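Local coordinates for protein orotidine 5'-phosphate decarboxylase (Pyrococcus horikoshii, PDB 2CZE) that probably catalyses the decarboxylation of orotidine 5'-monophosphate to UMP, the final step of de novo UMP synthesis, at residues I28-P33 / I54-K59; P139-E144 / G165-K170. All blocks are in the same frame, centred on the assembly; numbering follows the deposited sequence.

Contact 1 of 2, residues I28-P33 / I54-K59; sequences IKVNWP and IIADLK. With U5P (uridine-5'-monophosphate), chain C.
Lys29 and Asp57 meet on the ligand-facing side of two parallel strands, 28-31 and 54-59, whose axes are inclined by 30°. With CG anti to the backbone N (chi1 -174°), the lysine chain first runs straight and then bends at its last two torsions, bringing NZ to the anti lone pair of Asp57 OD2 at 2.6 Å. The same NZ donates to O3' of the bound UMP, 2.8 Å away, so Asp57 and the ribose hydroxyl share the lysine nitrogen. Asp7 and, from the second subunit, Asp62 and Thr66 also hydrogen-bond the nucleotide.

The other side of the strands is apolar and closely packed. Ile54 CD1 rests 3.6 Å from Ile28 CB, the two side chains running alongside each other, while Ile54 CG2 touches Val30 CG1 at 3.8 Å; helix 42-50 covers this group. Further along, the fit slackens: Val30 CG2 and Ala56 CB are 4.3 Å apart.

Backbone bonds, among them Ile55 N to Ile28 O at 2.8 Å, join the two segments. Helix 32-38 follows, and there the Trp32 side chain makes the link: NE1 reaches Leu58 O at 3.0 Å on a bent path (140° at the hydrogen), and Leu58 CD2 lies over the six-membered ring, 3.8 Å from its centroid, in a CH-pi contact. Locally, Asn31 OD1 accepts the Trp32 N-H where the helix starts. Trp32 also stacks on Trp32 of the second subunit. Lys29, Asp57 and the proton donor Lys59, a salt-bridge network on neighbouring parallel strands, belong to the charged TIM-barrel active site of OMP decarboxylases.

Contact 2 of 2, residues P139-E144 / G165-K170; sequences PGTRPE and GAQGGK. With U5P (uridine-5'-monophosphate), chain C.
A chi1 of 46° sets Thr141 OG1 between its backbone N and carbonyl carbon and leaves CG2 beside the N, where the methyl meets Gln167. In Gln167, CG lies anti to the carbonyl carbon (chi1 -64°) and the chain extends from there, carrying the amide past the threonine to the nucleotide. The two side chains meet at a slant: Thr141 CG2 packs 3.6 Å from Gln167 CB and 3.5 Å from Gln167 O. The hydroxyl of Thr141 is engaged with Ser109 O.

The contact joins the loops that follow strands 135-137 and 158-161 at the C-terminal end of the TIM barrel; the first runs on into helix 143-152. Each contains a type I beta turn, Pro139 to Arg142 and Gly165 to Gly168, and the second forms part of the substrate-binding loop. From it, Gln167 NE2 donates to O3P of the UMP phosphate at 2.7 Å and to O2 of the base at 2.9 Å, so one amide nitrogen spans both ends of the nucleotide. With NE2 bonded to the ligand and OE1 to Ser109 OG, both ends of the amide are held, which should fix its rotation.

The backbones come close at Gly169, which presents no side chain to the Gly140 carbonyl; Gly169 CA lies 3.4 Å from Gly140 O in a CA-H...O contact. A water donates to Gly140 O at 2.7 Å and to Lys170 O at 2.8 Å, bridging the two backbones beside the Gly169 contact.

From the N terminus, the chain enters strand 27-31, passes through helices 32-38 and 42-50 and returns in strand 53-60, so contact 1 closes a beta-alpha-beta crossover between neighbouring barrel strands. Only later does contact 2 open, after strand 135-137; the rest of helix 143-152 and strand 158-161 follow before the 165-170 loop closes it. The contacts are thus in series, neither nested nor crossed, and each spans 20 intervening residues. They do not touch, their centres being about 19 Å apart, but both border the same UMP from different parts of the barrel mouth, strands 27-31 and 53-60 against the loops after 135-137 and 158-161.

Contact 1 of 2, residues I28-P33 / I54-K59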
ATOM      1  N   ILE A  28       6.182 -11.367 -14.623  1.00  6.46           N
ATOM      2  CA  ILE A  28       5.150 -11.777 -13.680  1.00  5.74           C
ATOM      3  C   ILE A  28       5.011 -10.655 -12.654  1.00  8.77           C
ATOM      4  O   ILE A  28       6.020 -10.092 -12.200  1.00  8.51           O
ATOM      5  CB  ILE A  28       5.556 -13.060 -12.941  1.00  6.14           C
ATOM      6  CG1 ILE A  28       5.586 -14.217 -13.945  1.00  9.09           C
ATOM      7  CG2 ILE A  28       4.601 -13.319 -11.754  1.00 10.84           C
ATOM      8  CD1 ILE A  28       6.122 -15.522 -13.366  1.00 12.67           C
ATOM      9  N   LYS A  29       3.775 -10.324 -12.291  1.00  6.88           N
ATOM     10  CA  LYS A  29       3.544  -9.279 -11.300  1.00  6.09           C
ATOM     11  C   LYS A  29       2.922  -9.910 -10.061  1.00  7.87           C
ATOM     12  O   LYS A  29       1.898 -10.589 -10.159  1.00  9.22           O
ATOM     13  CB  LYS A  29       2.595  -8.204 -11.850  1.00  6.61           C
ATOM     14  CG  LYS A  29       2.413  -6.990 -10.919  1.00  9.30           C
ATOM     15  CD  LYS A  29       1.522  -5.898 -11.531  1.00 10.10           C
ATOM     16  CE  LYS A  29       0.031  -6.257 -11.440  1.00 10.69           C
ATOM     17  NZ  LYS A  29      -0.480  -6.280 -10.029  1.00 13.23           N
ATOM     18  N   VAL A  30       3.554  -9.729  -8.905  1.00  7.46           N
ATOM     19  CA  VAL A  30       3.006 -10.268  -7.663  1.00  8.23           C
ATOM     20  C   VAL A  30       2.463  -9.094  -6.850  1.00  9.84           C
ATOM     21  O   VAL A  30       3.001  -7.990  -6.917  1.00 13.65           O
ATOM     22  CB  VAL A  30       4.070 -11.063  -6.838  1.00  8.83           C
ATOM     23  CG1 VAL A  30       4.818 -12.036  -7.762  1.00  9.91           C
ATOM     24  CG2 VAL A  30       5.013 -10.133  -6.133  1.00 17.18           C
ATOM     25  N   ASN A  31       1.400  -9.330  -6.086  1.00  5.41           N
ATOM     26  CA  ASN A  31       0.776  -8.273  -5.296  1.00  9.15           C
ATOM     27  C   ASN A  31       0.656  -8.832  -3.875  1.00  8.56           C
ATOM     28  O   ASN A  31       1.087  -9.960  -3.607  1.00  8.72           O
ATOM     29  CB  ASN A  31      -0.601  -7.944  -5.897  1.00  8.70           C
ATOM     30  CG  ASN A  31      -1.101  -6.536  -5.550  1.00 11.17           C
ATOM     31  OD1 ASN A  31      -0.929  -6.048  -4.427  1.00  9.03           O
ATOM     32  ND2 ASN A  31      -1.761  -5.895  -6.520  1.00  9.48           N
ATOM     33  N   TRP A  32       0.073  -8.064  -2.962  1.00  6.91           N
ATOM     34  CA  TRP A  32      -0.029  -8.518  -1.577  1.00  7.38           C
ATOM     35  C   TRP A  32      -0.773  -9.844  -1.360  1.00  8.00           C
ATOM     36  O   TRP A  32      -0.432 -10.610  -0.458  1.00  9.08           O
ATOM     37  CB  TRP A  32      -0.649  -7.417  -0.698  1.00  5.61           C
ATOM     38  CG  TRP A  32       0.231  -6.206  -0.568  1.00  9.66           C
ATOM     39  CD1 TRP A  32      -0.069  -4.925  -0.947  1.00  8.87           C
ATOM     40  CD2 TRP A  32       1.543  -6.155   0.015  1.00  8.76           C
ATOM     41  NE1 TRP A  32       0.973  -4.081  -0.632  1.00 10.62           N
ATOM     42  CE2 TRP A  32       1.974  -4.808  -0.040  1.00  8.07           C
ATOM     43  CE3 TRP A  32       2.395  -7.115   0.580  1.00 10.98           C
ATOM     44  CZ2 TRP A  32       3.220  -4.394   0.455  1.00  6.74           C
ATOM     45  CZ3 TRP A  32       3.640  -6.703   1.070  1.00 11.93           C
ATOM     46  CH2 TRP A  32       4.036  -5.354   1.005  1.00  9.60           C
ATOM     47  N   PRO A  33      -1.801 -10.134  -2.181  1.00  9.54           N
ATOM     48  CA  PRO A  33      -2.514 -11.405  -1.970  1.00  9.26           C
ATOM     49  C   PRO A  33      -1.602 -12.637  -1.980  1.00  9.99           C
ATOM     50  O   PRO A  33      -1.663 -13.471  -1.080  1.00 10.43           O
ATOM     51  CB  PRO A  33      -3.530 -11.425  -3.115  1.00 10.84           C
ATOM     52  CG  PRO A  33      -3.831  -9.956  -3.289  1.00  9.74           C
ATOM     53  CD  PRO A  33      -2.438  -9.349  -3.252  1.00  7.83           C
ATOM     54  N   ILE A  54      10.371 -10.243 -12.201  1.00 10.47           N
ATOM     55  CA  ILE A  54       9.224 -10.122 -11.313  1.00  8.41           C
ATOM     56  C   ILE A  54       8.978  -8.694 -10.843  1.00  8.48           C
ATOM     57  O   ILE A  54       9.886  -8.024 -10.352  1.00 10.50           O
ATOM     58  CB  ILE A  54       9.391 -10.973 -10.027  1.00  9.37           C
ATOM     59  CG1 ILE A  54       9.766 -12.425 -10.368  1.00  8.50           C
ATOM     60  CG2 ILE A  54       8.103 -10.898  -9.209  1.00 11.82           C
ATOM     61  CD1 ILE A  54       8.782 -13.133 -11.288  1.00 11.93           C
ATOM     62  N   ILE A  55       7.741  -8.238 -10.991  1.00  7.53           N
ATOM     63  CA  ILE A  55       7.345  -6.912 -10.531  1.00  7.73           C
ATOM     64  C   ILE A  55       6.554  -7.110  -9.232  1.00  8.80           C
ATOM     65  O   ILE A  55       5.607  -7.904  -9.199  1.00  7.69           O
ATOM     66  CB  ILE A  55       6.388  -6.221 -11.533  1.00  9.87           C
ATOM     67  CG1 ILE A  55       7.089  -5.971 -12.870  1.00  8.90           C
ATOM     68  CG2 ILE A  55       5.871  -4.902 -10.922  1.00  5.96           C
ATOM     69  CD1 ILE A  55       6.109  -5.561 -14.001  1.00  9.76           C
ATOM     70  N   ALA A  56       6.943  -6.409  -8.166  1.00  8.83           N
ATOM     71  CA  ALA A  56       6.220  -6.494  -6.895  1.00  9.25           C
ATOM     72  C   ALA A  56       5.312  -5.278  -6.888  1.00 11.23           C
ATOM     73  O   ALA A  56       5.785  -4.149  -6.708  1.00  9.56           O
ATOM     74  CB  ALA A  56       7.184  -6.432  -5.707  1.00 11.06           C
ATOM     75  N   ASP A  57       4.020  -5.509  -7.105  1.00  9.61           N
ATOM     76  CA  ASP A  57       3.031  -4.427  -7.140  1.00 12.05           C
ATOM     77  C   ASP A  57       2.584  -4.193  -5.705  1.00 12.51           C
ATOM     78  O   ASP A  57       1.560  -4.718  -5.269  1.00 15.53           O
ATOM     79  CB  ASP A  57       1.831  -4.837  -8.008  1.00 10.62           C
ATOM     80  CG  ASP A  57       0.871  -3.677  -8.278  1.00 14.27           C
ATOM     81  OD1 ASP A  57       1.125  -2.555  -7.783  1.00 12.64           O
ATOM     82  OD2 ASP A  57      -0.142  -3.889  -8.986  1.00 13.44           O
ATOM     83  N   LEU A  58       3.369  -3.415  -4.970  1.00  8.46           N
ATOM     84  CA  LEU A  58       3.083  -3.156  -3.565  1.00 10.36           C
ATOM     85  C   LEU A  58       2.289  -1.890  -3.345  1.00 10.75           C
ATOM     86  O   LEU A  58       1.719  -1.705  -2.275  1.00 10.09           O
ATOM     87  CB  LEU A  58       4.391  -3.063  -2.765  1.00  9.45           C
ATOM     88  CG  LEU A  58       5.442  -4.166  -2.976  1.00 11.96           C
ATOM     89  CD1 LEU A  58       6.653  -3.895  -2.043  1.00 10.33           C
ATOM     90  CD2 LEU A  58       4.837  -5.539  -2.673  1.00  8.82           C
ATOM     91  N   LYS A  59       2.268  -1.014  -4.348  1.00  9.35           N
ATOM     92  CA  LYS A  59       1.549   0.251  -4.238  1.00 12.02           C
ATOM     93  C   LYS A  59       2.033   0.943  -2.982  1.00 11.99           C
ATOM     94  O   LYS A  59       1.227   1.465  -2.219  1.00  9.66           O
ATOM     95  CB  LYS A  59       0.040   0.005  -4.119  1.00 16.44           C
ATOM     96  CG  LYS A  59      -0.629  -0.581  -5.357  1.00 21.83           C
ATOM     97  CD  LYS A  59      -0.659   0.436  -6.479  1.00 22.82           C
ATOM     98  CE  LYS A  59      -1.559  -0.020  -7.598  1.00 26.29           C
ATOM     99  NZ  LYS A  59      -1.105  -1.330  -8.139  1.00 36.82           N
TER
HETATM  100  N1  U5P C 401      -3.784  -2.925 -10.697  1.00  7.75           N
HETATM  101  C2  U5P C 401      -4.945  -2.574 -11.400  1.00  8.29           C
HETATM  102  N3  U5P C 401      -5.183  -1.229 -11.704  1.00  7.91           N
HETATM  103  C4  U5P C 401      -4.272  -0.241 -11.309  1.00  8.72           C
HETATM  104  C5  U5P C 401      -3.124  -0.587 -10.602  1.00 10.74           C
HETATM  105  C6  U5P C 401      -2.885  -1.923 -10.299  1.00 11.74           C
HETATM  106  O2  U5P C 401      -5.766  -3.426 -11.747  1.00  9.68           O
HETATM  107  O4  U5P C 401      -4.484   0.933 -11.607  1.00 12.17           O
HETATM  108  C1' U5P C 401      -3.448  -4.346 -10.439  1.00  8.38           C
HETATM  109  C2' U5P C 401      -4.565  -5.113  -9.728  1.00  9.84           C
HETATM  110  O2' U5P C 401      -4.377  -4.993  -8.316  1.00 10.84           O
HETATM  111  C3' U5P C 401      -4.227  -6.542 -10.154  1.00 10.56           C
HETATM  112  C4' U5P C 401      -3.824  -6.330 -11.615  1.00  9.68           C
HETATM  113  O3' U5P C 401      -3.128  -7.061  -9.398  1.00  9.54           O
HETATM  114  O4' U5P C 401      -3.246  -5.015 -11.696  1.00  9.69           O
HETATM  115  C5' U5P C 401      -5.061  -6.382 -12.516  1.00 12.28           C
HETATM  116  O5' U5P C 401      -5.594  -7.706 -12.473  1.00 12.04           O
HETATM  117  P   U5P C 401      -6.907  -8.150 -13.292  1.00  9.72           P
HETATM  118  O1P U5P C 401      -7.462  -9.394 -12.712  1.00 11.96           O
HETATM  119  O2P U5P C 401      -6.453  -8.314 -14.826  1.00  8.63           O
HETATM  120  O3P U5P C 401      -7.948  -6.925 -13.237  1.00  8.83           O

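Contact 2 of 2, residues P139-E144 / G165-K170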
ATOM      1  N   PRO A 139      -4.016   3.642 -17.203  1.00 11.85           N
ATOM      2  CA  PRO A 139      -5.269   2.868 -17.278  1.00 12.32           C
ATOM      3  C   PRO A 139      -5.639   2.081 -18.534  1.00 11.71           C
ATOM      4  O   PRO A 139      -6.052   2.657 -19.543  1.00 12.67           O
ATOM      5  CB  PRO A 139      -6.336   3.906 -16.915  1.00 12.92           C
ATOM      6  CG  PRO A 139      -5.792   5.155 -17.509  1.00 11.13           C
ATOM      7  CD  PRO A 139      -4.291   5.092 -17.176  1.00 14.00           C
ATOM      8  N   GLY A 140      -5.530   0.753 -18.436  1.00 10.11           N
ATOM      9  CA  GLY A 140      -5.880  -0.110 -19.550  1.00  9.64           C
ATOM     10  C   GLY A 140      -7.367   0.008 -19.855  1.00 11.97           C
ATOM     11  O   GLY A 140      -7.819  -0.291 -20.961  1.00 11.09           O
ATOM     12  N   THR A 141      -8.136   0.439 -18.858  1.00  9.17           N
ATOM     13  CA  THR A 141      -9.574   0.619 -19.018  1.00 10.82           C
ATOM     14  C   THR A 141      -9.906   1.915 -19.761  1.00 13.47           C
ATOM     15  O   THR A 141     -11.047   2.111 -20.173  1.00 11.51           O
ATOM     16  CB  THR A 141     -10.275   0.671 -17.657  1.00 11.07           C
ATOM     17  OG1 THR A 141      -9.536   1.537 -16.784  1.00  9.28           O
ATOM     18  CG2 THR A 141     -10.373  -0.739 -17.040  1.00  8.50           C
ATOM     19  N   ARG A 142      -8.919   2.798 -19.920  1.00 12.66           N
ATOM     20  CA  ARG A 142      -9.128   4.073 -20.619  1.00 12.08           C
ATOM     21  C   ARG A 142      -7.959   4.322 -21.561  1.00 12.11           C
ATOM     22  O   ARG A 142      -7.075   5.137 -21.274  1.00 11.42           O
ATOM     23  CB  ARG A 142      -9.229   5.235 -19.619  1.00 11.42           C
ATOM     24  CG  ARG A 142     -10.182   4.978 -18.473  1.00 15.57           C
ATOM     25  CD  ARG A 142     -10.395   6.207 -17.567  1.00 18.91           C
ATOM     26  NE  ARG A 142     -11.007   5.775 -16.311  1.00 22.35           N
ATOM     27  CZ  ARG A 142     -10.323   5.458 -15.215  1.00 24.14           C
ATOM     28  NH1 ARG A 142     -10.962   5.050 -14.128  1.00 22.08           N
ATOM     29  NH2 ARG A 142      -9.008   5.597 -15.184  1.00 23.70           N
ATOM     30  N   PRO A 143      -7.940   3.626 -22.708  1.00 13.78           N
ATOM     31  CA  PRO A 143      -6.855   3.788 -23.679  1.00 13.48           C
ATOM     32  C   PRO A 143      -6.583   5.219 -24.123  1.00 13.73           C
ATOM     33  O   PRO A 143      -5.453   5.557 -24.486  1.00 12.99           O
ATOM     34  CB  PRO A 143      -7.287   2.878 -24.834  1.00 14.16           C
ATOM     35  CG  PRO A 143      -8.782   2.832 -24.708  1.00 15.58           C
ATOM     36  CD  PRO A 143      -8.962   2.698 -23.221  1.00 12.00           C
ATOM     37  N   GLU A 144      -7.608   6.062 -24.110  1.00 15.18           N
ATOM     38  CA  GLU A 144      -7.409   7.446 -24.521  1.00 17.60           C
ATOM     39  C   GLU A 144      -6.469   8.131 -23.520  1.00 18.02           C
ATOM     40  O   GLU A 144      -5.668   8.999 -23.886  1.00 15.04           O
ATOM     41  CB  GLU A 144      -8.757   8.180 -24.605  1.00 21.67           C
ATOM     42  CG  GLU A 144      -9.463   8.427 -23.272  1.00 25.08           C
ATOM     43  CD  GLU A 144     -10.271   7.232 -22.735  1.00 30.22           C
ATOM     44  OE1 GLU A 144     -11.018   7.452 -21.751  1.00 27.47           O
ATOM     45  OE2 GLU A 144     -10.168   6.097 -23.270  1.00 22.94           O
ATOM     46  N   GLY A 165      -8.956  -7.149 -19.821  1.00  9.82           N
ATOM     47  CA  GLY A 165      -9.686  -8.384 -19.608  1.00  9.62           C
ATOM     48  C   GLY A 165     -10.845  -8.226 -18.637  1.00 11.17           C
ATOM     49  O   GLY A 165     -11.895  -7.686 -18.978  1.00 11.16           O
ATOM     50  N   ALA A 166     -10.646  -8.678 -17.408  1.00 10.64           N
ATOM     51  CA  ALA A 166     -11.683  -8.602 -16.382  1.00  8.53           C
ATOM     52  C   ALA A 166     -12.273  -7.192 -16.232  1.00 10.05           C
ATOM     53  O   ALA A 166     -13.487  -7.013 -16.177  1.00 10.44           O
ATOM     54  CB  ALA A 166     -11.109  -9.073 -15.029  1.00  8.62           C
ATOM     55  N   GLN A 167     -11.423  -6.177 -16.144  1.00  7.44           N
ATOM     56  CA  GLN A 167     -11.941  -4.820 -15.977  1.00 10.09           C
ATOM     57  C   GLN A 167     -12.516  -4.195 -17.250  1.00 11.64           C
ATOM     58  O   GLN A 167     -13.012  -3.062 -17.220  1.00 11.15           O
ATOM     59  CB  GLN A 167     -10.859  -3.917 -15.385  1.00  7.58           C
ATOM     60  CG  GLN A 167     -10.448  -4.354 -13.983  1.00  8.55           C
ATOM     61  CD  GLN A 167      -9.311  -3.530 -13.447  1.00  7.60           C
ATOM     62  OE1 GLN A 167      -9.415  -2.305 -13.339  1.00 10.47           O
ATOM     63  NE2 GLN A 167      -8.203  -4.193 -13.118  1.00  7.36           N
ATOM     64  N   GLY A 168     -12.431  -4.921 -18.363  1.00 11.29           N
ATOM     65  CA  GLY A 168     -12.999  -4.422 -19.605  1.00 13.22           C
ATOM     66  C   GLY A 168     -12.062  -3.866 -20.658  1.00 13.11           C
ATOM     67  O   GLY A 168     -12.462  -3.710 -21.815  1.00 13.65           O
ATOM     68  N   GLY A 169     -10.827  -3.554 -20.282  1.00 10.25           N
ATOM     69  CA  GLY A 169      -9.885  -3.022 -21.258  1.00 11.64           C
ATOM     70  C   GLY A 169      -9.464  -4.032 -22.323  1.00 13.13           C
ATOM     71  O   GLY A 169      -9.335  -5.228 -22.052  1.00 13.90           O
ATOM     72  N   LYS A 170      -9.247  -3.554 -23.546  1.00 10.53           N
ATOM     73  CA  LYS A 170      -8.821  -4.415 -24.653  1.00 12.70           C
ATOM     74  C   LYS A 170      -7.308  -4.283 -24.842  1.00 12.37           C
ATOM     75  O   LYS A 170      -6.771  -3.167 -24.845  1.00 11.27           O
ATOM     76  CB  LYS A 170      -9.542  -4.009 -25.942  1.00 15.63           C
ATOM     77  CG  LYS A 170     -11.051  -4.212 -25.875  1.00 23.38           C
ATOM     78  CD  LYS A 170     -11.723  -3.826 -27.186  1.00 25.40           C
ATOM     79  CE  LYS A 170     -13.219  -4.073 -27.117  1.00 27.98           C
ATOM     80  NZ  LYS A 170     -13.906  -3.535 -28.321  1.00 30.52           N
TER
HETATM   81  N1  U5P C 401      -3.784  -2.925 -10.697  1.00  7.75           N
HETATM   82  C2  U5P C 401      -4.945  -2.574 -11.400  1.00  8.29           C
HETATM   83  N3  U5P C 401      -5.183  -1.229 -11.704  1.00  7.91           N
HETATM   84  C4  U5P C 401      -4.272  -0.241 -11.309  1.00  8.72           C
HETATM   85  C5  U5P C 401      -3.124  -0.587 -10.602  1.00 10.74           C
HETATM   86  C6  U5P C 401      -2.885  -1.923 -10.299  1.00 11.74           C
HETATM   87  O2  U5P C 401      -5.766  -3.426 -11.747  1.00  9.68           O
HETATM   88  O4  U5P C 401      -4.484   0.933 -11.607  1.00 12.17           O
HETATM   89  C1' U5P C 401      -3.448  -4.346 -10.439  1.00  8.38           C
HETATM   90  C2' U5P C 401      -4.565  -5.113  -9.728  1.00  9.84           C
HETATM   91  O2' U5P C 401      -4.377  -4.993  -8.316  1.00 10.84           O
HETATM   92  C3' U5P C 401      -4.227  -6.542 -10.154  1.00 10.56           C
HETATM   93  C4' U5P C 401      -3.824  -6.330 -11.615  1.00  9.68           C
HETATM   94  O3' U5P C 401      -3.128  -7.061  -9.398  1.00  9.54           O
HETATM   95  O4' U5P C 401      -3.246  -5.015 -11.696  1.00  9.69           O
HETATM   96  C5' U5P C 401      -5.061  -6.382 -12.516  1.00 12.28           C
HETATM   97  O5' U5P C 401      -5.594  -7.706 -12.473  1.00 12.04           O
HETATM   98  P   U5P C 401      -6.907  -8.150 -13.292  1.00  9.72           P
HETATM   99  O1P U5P C 401      -7.462  -9.394 -12.712  1.00 11.96           O
HETATM  100  O2P U5P C 401      -6.453  -8.314 -14.826  1.00  8.63           O
HETATM  101  O3P U5P C 401      -7.948  -6.925 -13.237  1.00  8.83           O
HETATM  102  O   HOH W   1      -7.355  -0.670 -23.623  1.00 14.48           O